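DNA translocase coupling protein (Clostridium perfringens, PDB 6O1W) probably binds ATP and DNA as an FtsK/SpoIIIE-family motor, coupling nucleotide hydrolysis to DNA movement during plasmid conjugation. Local coordinates at residues L98-K103 / D346-P351; Y104-E109 / N121-L126; I145-L150 / G168-L173; W151-Q156 / R228-I233. One frame throughout, in Å; residues are numbered along the deposited sequence.

Contact 1: L98-K103 / D346-P351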
# COMPACT_ATOMS: atom_id res chain seq x y z
N LEU A 98 -14.22 2.79 -4.55
CA LEU A 98 -14.20 1.53 -5.27
C LEU A 98 -14.54 0.42 -4.28
O LEU A 98 -13.65 -0.12 -3.61
CB LEU A 98 -12.81 1.34 -5.90
CG LEU A 98 -12.56 0.15 -6.75
CD1 LEU A 98 -13.29 0.26 -8.09
CD2 LEU A 98 -11.08 -0.02 -6.96
N PRO A 99 -15.85 0.12 -4.12
CA PRO A 99 -16.24 -0.94 -3.17
C PRO A 99 -15.71 -2.30 -3.60
O PRO A 99 -15.64 -2.59 -4.79
CB PRO A 99 -17.78 -0.91 -3.22
CG PRO A 99 -18.12 -0.28 -4.53
CD PRO A 99 -17.03 0.70 -4.80
N TRP A 100 -15.37 -3.14 -2.63
CA TRP A 100 -14.95 -4.51 -2.90
C TRP A 100 -16.14 -5.28 -3.47
O TRP A 100 -17.28 -5.00 -3.12
CB TRP A 100 -14.48 -5.21 -1.62
CG TRP A 100 -14.32 -6.70 -1.80
CD1 TRP A 100 -15.17 -7.67 -1.37
CD2 TRP A 100 -13.34 -7.35 -2.62
NE1 TRP A 100 -14.75 -8.91 -1.81
CE2 TRP A 100 -13.63 -8.74 -2.59
CE3 TRP A 100 -12.26 -6.90 -3.40
CZ2 TRP A 100 -12.84 -9.68 -3.26
CZ3 TRP A 100 -11.48 -7.84 -4.05
CH2 TRP A 100 -11.80 -9.20 -4.01
N ASP A 101 -15.86 -6.27 -4.33
CA ASP A 101 -16.87 -7.17 -4.87
C ASP A 101 -16.19 -8.52 -5.13
O ASP A 101 -15.08 -8.56 -5.67
CB ASP A 101 -17.51 -6.58 -6.13
CG ASP A 101 -18.72 -7.34 -6.62
OD1 ASP A 101 -18.58 -8.55 -6.94
OD2 ASP A 101 -19.80 -6.74 -6.69
N ASP A 102 -16.85 -9.63 -4.78
CA ASP A 102 -16.30 -10.97 -4.95
C ASP A 102 -15.97 -11.34 -6.42
O ASP A 102 -15.23 -12.29 -6.65
CB ASP A 102 -17.20 -12.03 -4.27
CG ASP A 102 -16.86 -12.33 -2.80
OD1 ASP A 102 -16.03 -11.59 -2.21
OD2 ASP A 102 -17.40 -13.30 -2.24
N LYS A 103 -16.44 -10.52 -7.40
CA LYS A 103 -16.17 -10.72 -8.83
C LYS A 103 -14.68 -10.52 -9.18
O LYS A 103 -14.21 -11.04 -10.20
CB LYS A 103 -17.06 -9.81 -9.69
CG LYS A 103 -16.64 -8.33 -9.72
CD LYS A 103 -17.49 -7.51 -10.69
CE LYS A 103 -17.14 -6.04 -10.62
NZ LYS A 103 -17.76 -5.28 -11.73
N ASP A 346 -18.53 -5.55 7.88
CA ASP A 346 -19.98 -5.69 8.09
C ASP A 346 -20.73 -6.20 6.86
O ASP A 346 -21.76 -6.85 7.03
CB ASP A 346 -20.62 -4.41 8.64
CG ASP A 346 -20.45 -4.18 10.13
OD1 ASP A 346 -20.39 -5.19 10.88
OD2 ASP A 346 -20.38 -3.01 10.55
N LYS A 347 -20.22 -5.97 5.66
CA LYS A 347 -20.93 -6.48 4.49
C LYS A 347 -20.10 -7.39 3.57
O LYS A 347 -20.69 -8.07 2.73
CB LYS A 347 -21.59 -5.34 3.68
CG LYS A 347 -20.75 -4.19 3.25
CD LYS A 347 -21.65 -2.99 3.08
CE LYS A 347 -20.94 -1.84 2.42
NZ LYS A 347 -21.73 -0.58 2.50
N HIS A 348 -18.78 -7.45 3.75
CA HIS A 348 -17.96 -8.24 2.84
C HIS A 348 -17.34 -9.48 3.44
O HIS A 348 -17.02 -10.40 2.70
CB HIS A 348 -16.88 -7.34 2.20
CG HIS A 348 -17.45 -6.21 1.40
ND1 HIS A 348 -17.03 -4.90 1.60
CD2 HIS A 348 -18.43 -6.22 0.46
CE1 HIS A 348 -17.74 -4.16 0.75
NE2 HIS A 348 -18.60 -4.91 0.05
N PHE A 349 -17.17 -9.54 4.77
CA PHE A 349 -16.54 -10.67 5.44
C PHE A 349 -17.62 -11.64 5.89
O PHE A 349 -18.33 -11.36 6.85
CB PHE A 349 -15.64 -10.18 6.61
CG PHE A 349 -14.92 -11.31 7.29
CD1 PHE A 349 -13.82 -11.92 6.69
CD2 PHE A 349 -15.36 -11.81 8.52
CE1 PHE A 349 -13.19 -13.01 7.29
CE2 PHE A 349 -14.73 -12.90 9.12
CZ PHE A 349 -13.66 -13.50 8.50
N ILE A 350 -17.78 -12.74 5.15
CA ILE A 350 -18.83 -13.75 5.38
C ILE A 350 -18.17 -15.07 5.78
O ILE A 350 -17.75 -15.84 4.91
CB ILE A 350 -19.80 -13.84 4.15
CG1 ILE A 350 -20.31 -12.44 3.75
CG2 ILE A 350 -20.98 -14.79 4.45
CD1 ILE A 350 -20.74 -12.28 2.29
N PRO A 351 -18.00 -15.31 7.10
CA PRO A 351 -17.26 -16.50 7.56
C PRO A 351 -17.78 -17.85 7.06
O PRO A 351 -16.98 -18.76 6.84
CB PRO A 351 -17.32 -16.40 9.09
CG PRO A 351 -17.60 -14.99 9.38
CD PRO A 351 -18.39 -14.45 8.24
O HOH W 1 -17.34 -10.16 0.05
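Asp102 OD1 collects three donors: the indole nitrogens of Trp100 and Trp151, and a water that gives its other hydrogen to His348 O and so joins the two segments. That water lies 3.0 Å from Asp102 OD1 and 2.7 Å from His348 O. Trp100 NE1 reaches Asp102 OD1 over 3.0 Å, meeting the oxygen nearly along its C-O bond; the bond helps to set the rotation of the indole. A carboxylate suits the place, since one oxygen can accept from several sides. Beside it, Asp101 OD1 accepts from Lys103 N at 2.9 Å, an Asx turn that leads the loop into its 3-10 turn.

The direct contact is aromatic. With CG anti to its backbone N (chi1 168°), Trp100 directs the pyrrole edge of its indole at the face of His348, a T-shaped pair with centroids 5.3 Å apart and planes at 81°. Its CB also lies over the imidazole, 4.2 Å from the ring centroid, as a CH-pi contact. Lys347 CG covers the opposite face, while His348 ND1 is bonded to Asp344 N, so the flat ring is held on both faces and at its rim.

Phe341, Phe343 and Trp151 also meet Trp100, whose side chain is about 7 Å from that of Val144, an ATP-contacting residue in another structure of this protein: an aromatic cluster flanking the nucleotide site of a P-loop NTPase.

Contact 2: Y104-E109 / N121-L126. With BGC (beta-D-glucopyranose), chain C.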
# COMPACT_ATOMS: atom_id res chain seq x y z
N TYR A 104 -13.94 -9.75 -8.33
CA TYR A 104 -12.52 -9.47 -8.49
C TYR A 104 -11.61 -10.63 -8.08
O TYR A 104 -10.45 -10.65 -8.48
CB TYR A 104 -12.12 -8.18 -7.76
CG TYR A 104 -12.85 -6.94 -8.22
CD1 TYR A 104 -12.61 -6.38 -9.47
CD2 TYR A 104 -13.72 -6.26 -7.37
CE1 TYR A 104 -13.26 -5.22 -9.89
CE2 TYR A 104 -14.38 -5.11 -7.78
CZ TYR A 104 -14.16 -4.60 -9.05
OH TYR A 104 -14.78 -3.44 -9.44
N ILE A 105 -12.13 -11.60 -7.30
CA ILE A 105 -11.36 -12.76 -6.84
C ILE A 105 -10.79 -13.52 -8.03
O ILE A 105 -11.53 -13.92 -8.92
CB ILE A 105 -12.16 -13.68 -5.87
CG1 ILE A 105 -12.38 -12.98 -4.53
CG2 ILE A 105 -11.45 -15.03 -5.66
CD1 ILE A 105 -13.33 -13.63 -3.63
N GLU A 106 -9.45 -13.68 -8.03
CA GLU A 106 -8.70 -14.36 -9.08
C GLU A 106 -8.81 -15.85 -8.96
O GLU A 106 -8.85 -16.40 -7.85
CB GLU A 106 -7.22 -13.97 -9.04
CG GLU A 106 -6.97 -12.49 -9.30
CD GLU A 106 -7.27 -11.99 -10.70
OE1 GLU A 106 -6.73 -12.56 -11.67
OE2 GLU A 106 -8.03 -11.00 -10.83
N GLU A 107 -8.80 -16.51 -10.12
CA GLU A 107 -8.88 -17.96 -10.27
C GLU A 107 -7.54 -18.57 -9.91
O GLU A 107 -7.48 -19.62 -9.24
CB GLU A 107 -9.31 -18.32 -11.72
CG GLU A 107 -8.51 -17.66 -12.85
CD GLU A 107 -8.93 -16.29 -13.38
OE1 GLU A 107 -9.56 -15.51 -12.64
OE2 GLU A 107 -8.61 -16.01 -14.56
N GLN A 108 -6.45 -17.87 -10.26
CA GLN A 108 -5.09 -18.28 -9.98
C GLN A 108 -4.77 -18.14 -8.48
O GLN A 108 -4.81 -17.04 -7.92
CB GLN A 108 -4.11 -17.48 -10.83
CG GLN A 108 -2.77 -18.17 -11.06
CD GLN A 108 -1.82 -17.29 -11.81
OE1 GLN A 108 -2.17 -16.66 -12.82
NE2 GLN A 108 -0.60 -17.20 -11.34
N GLU A 109 -4.49 -19.28 -7.82
CA GLU A 109 -4.16 -19.36 -6.40
C GLU A 109 -2.93 -18.49 -6.13
O GLU A 109 -1.97 -18.53 -6.90
CB GLU A 109 -3.88 -20.85 -6.02
CG GLU A 109 -3.82 -21.12 -4.53
CD GLU A 109 -2.57 -20.67 -3.78
OE1 GLU A 109 -1.46 -20.72 -4.36
OE2 GLU A 109 -2.71 -20.25 -2.61
N ASN A 121 -6.33 -3.03 -13.14
CA ASN A 121 -6.27 -3.24 -11.70
C ASN A 121 -4.87 -3.62 -11.23
O ASN A 121 -4.05 -4.10 -12.03
CB ASN A 121 -7.27 -4.31 -11.27
CG ASN A 121 -8.70 -3.88 -11.45
OD1 ASN A 121 -9.08 -2.72 -11.25
ND2 ASN A 121 -9.54 -4.82 -11.82
N ILE A 122 -4.60 -3.39 -9.96
CA ILE A 122 -3.31 -3.76 -9.41
C ILE A 122 -3.42 -5.19 -8.91
O ILE A 122 -4.25 -5.46 -8.04
CB ILE A 122 -2.88 -2.77 -8.28
CG1 ILE A 122 -2.72 -1.33 -8.82
CG2 ILE A 122 -1.62 -3.27 -7.54
CD1 ILE A 122 -1.47 -0.96 -9.52
N LYS A 123 -2.59 -6.11 -9.45
CA LYS A 123 -2.55 -7.53 -9.05
C LYS A 123 -1.21 -7.84 -8.44
O LYS A 123 -0.19 -7.30 -8.88
CB LYS A 123 -2.83 -8.48 -10.23
CG LYS A 123 -4.22 -8.29 -10.86
CD LYS A 123 -4.54 -9.33 -11.90
CE LYS A 123 -5.77 -8.93 -12.68
NZ LYS A 123 -6.01 -9.83 -13.83
N ILE A 124 -1.22 -8.65 -7.38
CA ILE A 124 -0.02 -9.11 -6.70
C ILE A 124 -0.04 -10.63 -6.76
O ILE A 124 -1.01 -11.25 -6.32
CB ILE A 124 0.10 -8.61 -5.23
CG1 ILE A 124 0.03 -7.08 -5.10
CG2 ILE A 124 1.38 -9.15 -4.57
CD1 ILE A 124 -0.30 -6.59 -3.67
N ASP A 125 1.03 -11.24 -7.30
CA ASP A 125 1.21 -12.69 -7.34
C ASP A 125 2.15 -13.04 -6.19
O ASP A 125 3.38 -12.86 -6.28
CB ASP A 125 1.79 -13.16 -8.68
CG ASP A 125 1.95 -14.68 -8.78
OD1 ASP A 125 1.85 -15.36 -7.74
OD2 ASP A 125 2.17 -15.18 -9.91
N LEU A 126 1.57 -13.55 -5.09
CA LEU A 126 2.31 -13.91 -3.89
C LEU A 126 3.38 -14.97 -4.13
O LEU A 126 4.33 -15.00 -3.36
CB LEU A 126 1.35 -14.30 -2.75
CG LEU A 126 0.38 -13.21 -2.28
CD1 LEU A 126 -0.50 -13.74 -1.24
CD2 LEU A 126 1.11 -12.00 -1.74
C2 BGC C . 1.64 -2.81 -11.93
C3 BGC C . 0.31 -2.75 -12.66
C4 BGC C . -0.03 -4.13 -13.23
C5 BGC C . -0.32 -5.07 -12.07
C6 BGC C . -0.18 -6.54 -12.41
C1 BGC C . 1.80 -4.12 -11.16
O1 BGC C . 2.73 -4.92 -11.80
O2 BGC C . 1.78 -1.70 -11.04
O3 BGC C . 0.36 -1.78 -13.71
O4 BGC C . -1.16 -4.07 -14.09
O5 BGC C . 0.54 -4.78 -10.94
O6 BGC C . 1.17 -6.98 -12.51
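Tyr104, Glu106 and Gln108 face Asn121, Lys123 and Asp125 where a surface loop runs alongside strand 121-125, the outer strand of a beta hairpin with strand 111-116 at the edge of the mixed sheet. Loop and strand head within 27° of each other, and alternate strand residues meet the loop; Ile122 and Ile124, both buried, pack on Phe329 instead, a place suited to apolar side chains.

Between the segments the ionic interaction is a long salt bridge, Glu106 OE1 to Lys123 NZ at 3.6 Å. Glu106 is bent at chi2 (-68°) and presents its carboxylate across the extended lysine chain, so that OE2 lies 3.6 Å from Lys123 CE. Long, flexible charged chains fit such a solvent-facing rim.

The remaining polar contacts are looser. Gln108 NE2 approaches Asp125 OD2 to 3.7 Å with amide and carboxylate almost perpendicular, while Asp125 OD1 takes the firmer bond, from Asn127 N. Tyr104 CD1 touches Asn121 ND2 at 4.2 Å, the ring and amide planes 85° apart, and the tyrosine ring also meets Phe341.

A bound beta-D-glucopyranose touches the strand's backbone oxygens and side chains: Lys123 O is 3.3 Å from the sugar's O5, and Asn121 O is 3.5 Å from its O4. Phe329 and Val336 complete the pocket, in which Ile122 adds its methyl CD1, 3.7 Å from the sugar's O2.

Contact 3: I145-L150 / G168-L173; sequences ILRCIL and GVEFGL
Arg147 NH2 donates to the backbone oxygen Glu170 O at 3.2 Å, and Arg147 NE adds a weak bond to the same Glu170 O at 3.5 Å. For the NH2 bond the acceptor is tilted 26° out of the guanidinium plane, and both bonds are well short of straight. The glutamate side chain supplies a second grip: Glu170 OE2 makes a salt bridge with Arg147 NH2 at 3.5 Å, and a water accepts from Arg147 NH1 at 3.0 Å while donating to Glu170 OE2 at 3.1 Å. Arginine fits because its chain, extended from CG to NE, carries three N-H-bearing nitrogens from the helix to the loop.

The accepting carbonyl belongs to a type I beta turn, closed by Phe171 N to Gly168 O at 2.8 Å and steadied by Asp164, whose carboxylate accepts from Glu170 N. Farther in, Phe171 lies obliquely against the guanidinium, at most a weak cation-pi attraction, and its CE1 meets Leu150 CD2 at 4.5 Å.

Arg147 also touches the predicted Walker A region. Several modest bonds, one carried by water, thus attach the loop to the P-loop helix and share out the arginine's N-H groups between backbone, carboxylate and water.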
# COMPACT_ATOMS: atom_id res chain seq x y z
N ILE A 145 -7.18 -2.71 3.35
CA ILE A 145 -6.46 -3.39 2.25
C ILE A 145 -6.00 -4.77 2.69
O ILE A 145 -6.19 -5.72 1.96
CB ILE A 145 -5.22 -2.56 1.76
CG1 ILE A 145 -5.67 -1.26 1.08
CG2 ILE A 145 -4.32 -3.39 0.81
CD1 ILE A 145 -4.52 -0.26 0.88
N LEU A 146 -5.37 -4.86 3.88
CA LEU A 146 -4.87 -6.12 4.43
C LEU A 146 -5.99 -7.14 4.64
O LEU A 146 -5.78 -8.30 4.35
CB LEU A 146 -4.14 -5.85 5.76
CG LEU A 146 -2.90 -4.94 5.67
CD1 LEU A 146 -2.23 -4.83 7.01
CD2 LEU A 146 -1.91 -5.45 4.62
N ARG A 147 -7.18 -6.70 5.13
CA ARG A 147 -8.34 -7.57 5.36
C ARG A 147 -8.97 -8.03 4.03
O ARG A 147 -9.49 -9.14 3.97
CB ARG A 147 -9.38 -6.90 6.27
CG ARG A 147 -8.87 -6.72 7.70
CD ARG A 147 -9.91 -6.06 8.58
NE ARG A 147 -9.34 -5.69 9.88
CZ ARG A 147 -8.95 -4.46 10.21
NH1 ARG A 147 -9.09 -3.46 9.35
NH2 ARG A 147 -8.44 -4.23 11.41
N CYS A 148 -8.88 -7.19 2.98
CA CYS A 148 -9.32 -7.49 1.61
C CYS A 148 -8.42 -8.58 1.01
O CYS A 148 -8.92 -9.50 0.37
CB CYS A 148 -9.26 -6.22 0.76
SG CYS A 148 -9.98 -6.43 -0.88
N ILE A 149 -7.10 -8.48 1.19
CA ILE A 149 -6.12 -9.48 0.75
C ILE A 149 -6.40 -10.80 1.49
O ILE A 149 -6.43 -11.85 0.87
CB ILE A 149 -4.67 -8.99 1.02
CG1 ILE A 149 -4.32 -7.80 0.06
CG2 ILE A 149 -3.64 -10.17 0.87
CD1 ILE A 149 -3.14 -7.02 0.49
N LEU A 150 -6.61 -10.72 2.83
CA LEU A 150 -6.90 -11.87 3.69
C LEU A 150 -8.12 -12.63 3.19
O LEU A 150 -8.06 -13.85 3.08
CB LEU A 150 -7.11 -11.39 5.14
CG LEU A 150 -7.60 -12.40 6.18
CD1 LEU A 150 -6.58 -13.61 6.32
CD2 LEU A 150 -7.83 -11.71 7.54
N GLY A 168 -7.01 -7.96 20.38
CA GLY A 168 -7.62 -8.57 19.21
C GLY A 168 -8.85 -7.85 18.70
O GLY A 168 -9.55 -8.39 17.84
N VAL A 169 -9.11 -6.62 19.18
CA VAL A 169 -10.28 -5.81 18.81
C VAL A 169 -10.34 -5.56 17.28
O VAL A 169 -11.44 -5.42 16.73
CB VAL A 169 -10.35 -4.51 19.67
CG1 VAL A 169 -11.53 -3.63 19.26
CG2 VAL A 169 -10.49 -4.88 21.14
N GLU A 170 -9.19 -5.55 16.61
CA GLU A 170 -9.12 -5.36 15.16
C GLU A 170 -9.51 -6.64 14.41
O GLU A 170 -9.76 -6.57 13.21
CB GLU A 170 -7.72 -4.88 14.73
CG GLU A 170 -7.29 -3.57 15.37
CD GLU A 170 -8.24 -2.41 15.12
OE1 GLU A 170 -8.97 -2.04 16.06
OE2 GLU A 170 -8.27 -1.90 13.98
N PHE A 171 -9.48 -7.81 15.08
CA PHE A 171 -9.86 -9.12 14.51
C PHE A 171 -10.82 -9.80 15.46
O PHE A 171 -10.42 -10.64 16.29
CB PHE A 171 -8.65 -10.00 14.23
CG PHE A 171 -7.68 -9.43 13.23
CD1 PHE A 171 -8.00 -9.41 11.87
CD2 PHE A 171 -6.43 -8.97 13.63
CE1 PHE A 171 -7.09 -8.90 10.94
CE2 PHE A 171 -5.52 -8.47 12.69
CZ PHE A 171 -5.87 -8.42 11.36
N GLY A 172 -12.07 -9.37 15.38
CA GLY A 172 -13.17 -9.82 16.21
C GLY A 172 -13.46 -11.29 16.15
O GLY A 172 -12.72 -12.07 15.53
N LEU A 173 -14.57 -11.69 16.79
CA LEU A 173 -14.99 -13.09 16.92
C LEU A 173 -15.30 -13.78 15.59
O LEU A 173 -15.14 -14.98 15.49
CB LEU A 173 -16.18 -13.21 17.89
CG LEU A 173 -15.93 -12.81 19.35
CD1 LEU A 173 -17.23 -12.74 20.13
CD2 LEU A 173 -14.95 -13.75 20.04
O HOH W 2 -8.94 -1.02 11.13

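Contact 4: W151-Q156 / R228-I233; sequences WQLLKQ and RIIVVI
Leu153 reaches from helix 142-155 onto Ile230 of strand 229-233 and Arg228 just before it, the helix-on-sheet packing of a P-loop core. The helix forms part of a beta-alpha-beta crossover: it follows strand 132-135, passes over the sheet and leads into the parallel strand 159-163, neighbour of 229-233.

The leucine's CB is directed at the strand, and with its chi2 near 180° (171°) CD1 is carried straight outward from the helix. There it meets the end of Ile230 obliquely, methyl against methyl: Leu153 CD1 and Ile230 CD1 are 3.4 Å apart, tighter than usual for two carbons. Ile230 sends CG1 anti to the backbone N (chi1 -177°), and Leu153 CD1 rests along that branch, 3.9 Å from Ile230 CG1 and 4.0 Å from Ile230 CB. Leu153 CA and Ile230 CA, 7.6 Å apart, are the nearest CA pair of the two segments. Branched aliphatic chains suit this buried position, which offers the pair no polar partner across the contact.

Strand alternation sorts the remaining residues. Ile229 and Val231 turn to the other side of the sheet and pack on Leu195 of helix 185-209, so both faces of the strand are lined with hydrocarbon. On the helix, Leu154 starts away from the strand, though its tip swings back, and it packs on Ile354 and Ala160.

Arg228 plays two parts. Its guanidinium, bent aside at chi3 (-50°), is occupied by a salt bridge to Glu109 and a hydrogen bond to Asn273, whereas its methylene chain remains beside the leucine's other branch, with Leu153 CD2 4.0 Å from Arg228 CD.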
# COMPACT_ATOMS: atom_id res chain seq x y z
N TRP A 151 -9.22 -11.91 2.90
CA TRP A 151 -10.48 -12.46 2.40
C TRP A 151 -10.27 -13.26 1.10
O TRP A 151 -10.72 -14.39 0.99
CB TRP A 151 -11.48 -11.31 2.18
CG TRP A 151 -12.76 -11.79 1.56
CD1 TRP A 151 -13.18 -11.58 0.28
CD2 TRP A 151 -13.71 -12.70 2.15
NE1 TRP A 151 -14.39 -12.21 0.07
CE2 TRP A 151 -14.73 -12.92 1.20
CE3 TRP A 151 -13.82 -13.31 3.42
CZ2 TRP A 151 -15.84 -13.72 1.47
CZ3 TRP A 151 -14.92 -14.12 3.68
CH2 TRP A 151 -15.91 -14.33 2.70
N GLN A 152 -9.52 -12.68 0.16
CA GLN A 152 -9.18 -13.29 -1.12
C GLN A 152 -8.45 -14.62 -0.93
O GLN A 152 -8.87 -15.63 -1.50
CB GLN A 152 -8.37 -12.32 -2.00
CG GLN A 152 -9.21 -11.13 -2.45
CD GLN A 152 -8.46 -10.10 -3.26
OE1 GLN A 152 -8.27 -8.95 -2.86
NE2 GLN A 152 -8.01 -10.49 -4.40
N LEU A 153 -7.43 -14.63 -0.06
CA LEU A 153 -6.66 -15.83 0.26
C LEU A 153 -7.47 -16.87 1.02
O LEU A 153 -7.31 -18.06 0.76
CB LEU A 153 -5.36 -15.50 0.97
CG LEU A 153 -4.41 -14.65 0.12
CD1 LEU A 153 -3.23 -14.17 0.94
CD2 LEU A 153 -4.01 -15.41 -1.17
N LEU A 154 -8.36 -16.43 1.94
CA LEU A 154 -9.26 -17.36 2.67
C LEU A 154 -10.21 -18.05 1.67
O LEU A 154 -10.52 -19.23 1.84
CB LEU A 154 -10.09 -16.59 3.72
CG LEU A 154 -9.36 -16.14 5.00
CD1 LEU A 154 -10.27 -15.37 5.89
CD2 LEU A 154 -8.78 -17.35 5.77
N LYS A 155 -10.63 -17.31 0.62
CA LYS A 155 -11.50 -17.81 -0.46
C LYS A 155 -10.74 -18.75 -1.38
O LYS A 155 -11.38 -19.51 -2.09
CB LYS A 155 -12.09 -16.63 -1.30
CG LYS A 155 -13.22 -15.87 -0.61
CD LYS A 155 -14.55 -16.62 -0.71
CE LYS A 155 -15.33 -16.31 -1.96
NZ LYS A 155 -16.29 -17.39 -2.26
N GLN A 156 -9.39 -18.70 -1.39
CA GLN A 156 -8.58 -19.63 -2.20
C GLN A 156 -8.11 -20.80 -1.37
O GLN A 156 -7.35 -21.62 -1.86
CB GLN A 156 -7.38 -18.94 -2.87
CG GLN A 156 -7.80 -17.82 -3.81
CD GLN A 156 -6.67 -17.00 -4.34
OE1 GLN A 156 -5.51 -17.19 -3.98
NE2 GLN A 156 -6.98 -16.07 -5.22
N ARG A 228 -1.16 -22.71 1.56
CA ARG A 228 -0.65 -21.35 1.75
C ARG A 228 -1.01 -20.88 3.17
O ARG A 228 -2.13 -21.11 3.62
CB ARG A 228 -1.26 -20.38 0.72
CG ARG A 228 -0.74 -18.94 0.88
CD ARG A 228 -1.09 -18.00 -0.27
NE ARG A 228 -0.75 -18.60 -1.56
CZ ARG A 228 0.46 -18.64 -2.09
NH1 ARG A 228 1.48 -18.05 -1.47
NH2 ARG A 228 0.67 -19.28 -3.22
N ILE A 229 -0.06 -20.28 3.88
CA ILE A 229 -0.27 -19.68 5.19
C ILE A 229 -0.18 -18.14 5.05
O ILE A 229 0.83 -17.63 4.57
CB ILE A 229 0.73 -20.21 6.26
CG1 ILE A 229 0.53 -21.72 6.53
CG2 ILE A 229 0.58 -19.40 7.55
CD1 ILE A 229 1.72 -22.43 7.25
N ILE A 230 -1.23 -17.41 5.48
CA ILE A 230 -1.20 -15.95 5.48
C ILE A 230 -1.12 -15.45 6.92
O ILE A 230 -1.87 -15.89 7.79
CB ILE A 230 -2.32 -15.27 4.63
CG1 ILE A 230 -2.15 -13.71 4.64
CG2 ILE A 230 -3.74 -15.76 5.02
CD1 ILE A 230 -3.29 -12.86 4.12
N VAL A 231 -0.17 -14.57 7.18
CA VAL A 231 0.08 -14.00 8.50
C VAL A 231 -0.19 -12.51 8.40
O VAL A 231 0.52 -11.81 7.68
CB VAL A 231 1.51 -14.30 9.00
CG1 VAL A 231 1.70 -13.85 10.45
CG2 VAL A 231 1.88 -15.77 8.82
N VAL A 232 -1.20 -12.03 9.10
CA VAL A 232 -1.58 -10.63 9.04
C VAL A 232 -1.14 -9.98 10.32
O VAL A 232 -1.56 -10.40 11.39
CB VAL A 232 -3.09 -10.42 8.77
CG1 VAL A 232 -3.43 -8.92 8.58
CG2 VAL A 232 -3.55 -11.22 7.56
N ILE A 233 -0.27 -8.98 10.22
CA ILE A 233 0.22 -8.27 11.39
C ILE A 233 -0.42 -6.90 11.27
O ILE A 233 -0.07 -6.12 10.38
CB ILE A 233 1.79 -8.24 11.38
CG1 ILE A 233 2.37 -9.69 11.50
CG2 ILE A 233 2.34 -7.29 12.45
CD1 ILE A 233 3.84 -9.83 11.12

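How the contacts relate
Helix 142-155 is the hub. Contacts 3 and 4 use its successive turns, their centres 11 Å apart, and join where Leu150 CA meets Ile230 CD1 at 3.8 Å and Phe171 CZ meets Val232 CG1 at 3.7 Å. Contact 1 packs on the same turns of the helix, with Trp100 CE3 3.4 Å from Cys148 SG, and continues into contact 2 through Trp100 CZ2 and Ile105 CG1, 3.6 Å apart. Contact 2 returns to contact 4 through Leu126 CD1 and Leu153 CD1 at 3.5 Å. Contacts 1 and 3 flank the ATP site, unoccupied here, whereas contact 2 carries a bound glucose and contact 4 lies away from the annotated sites.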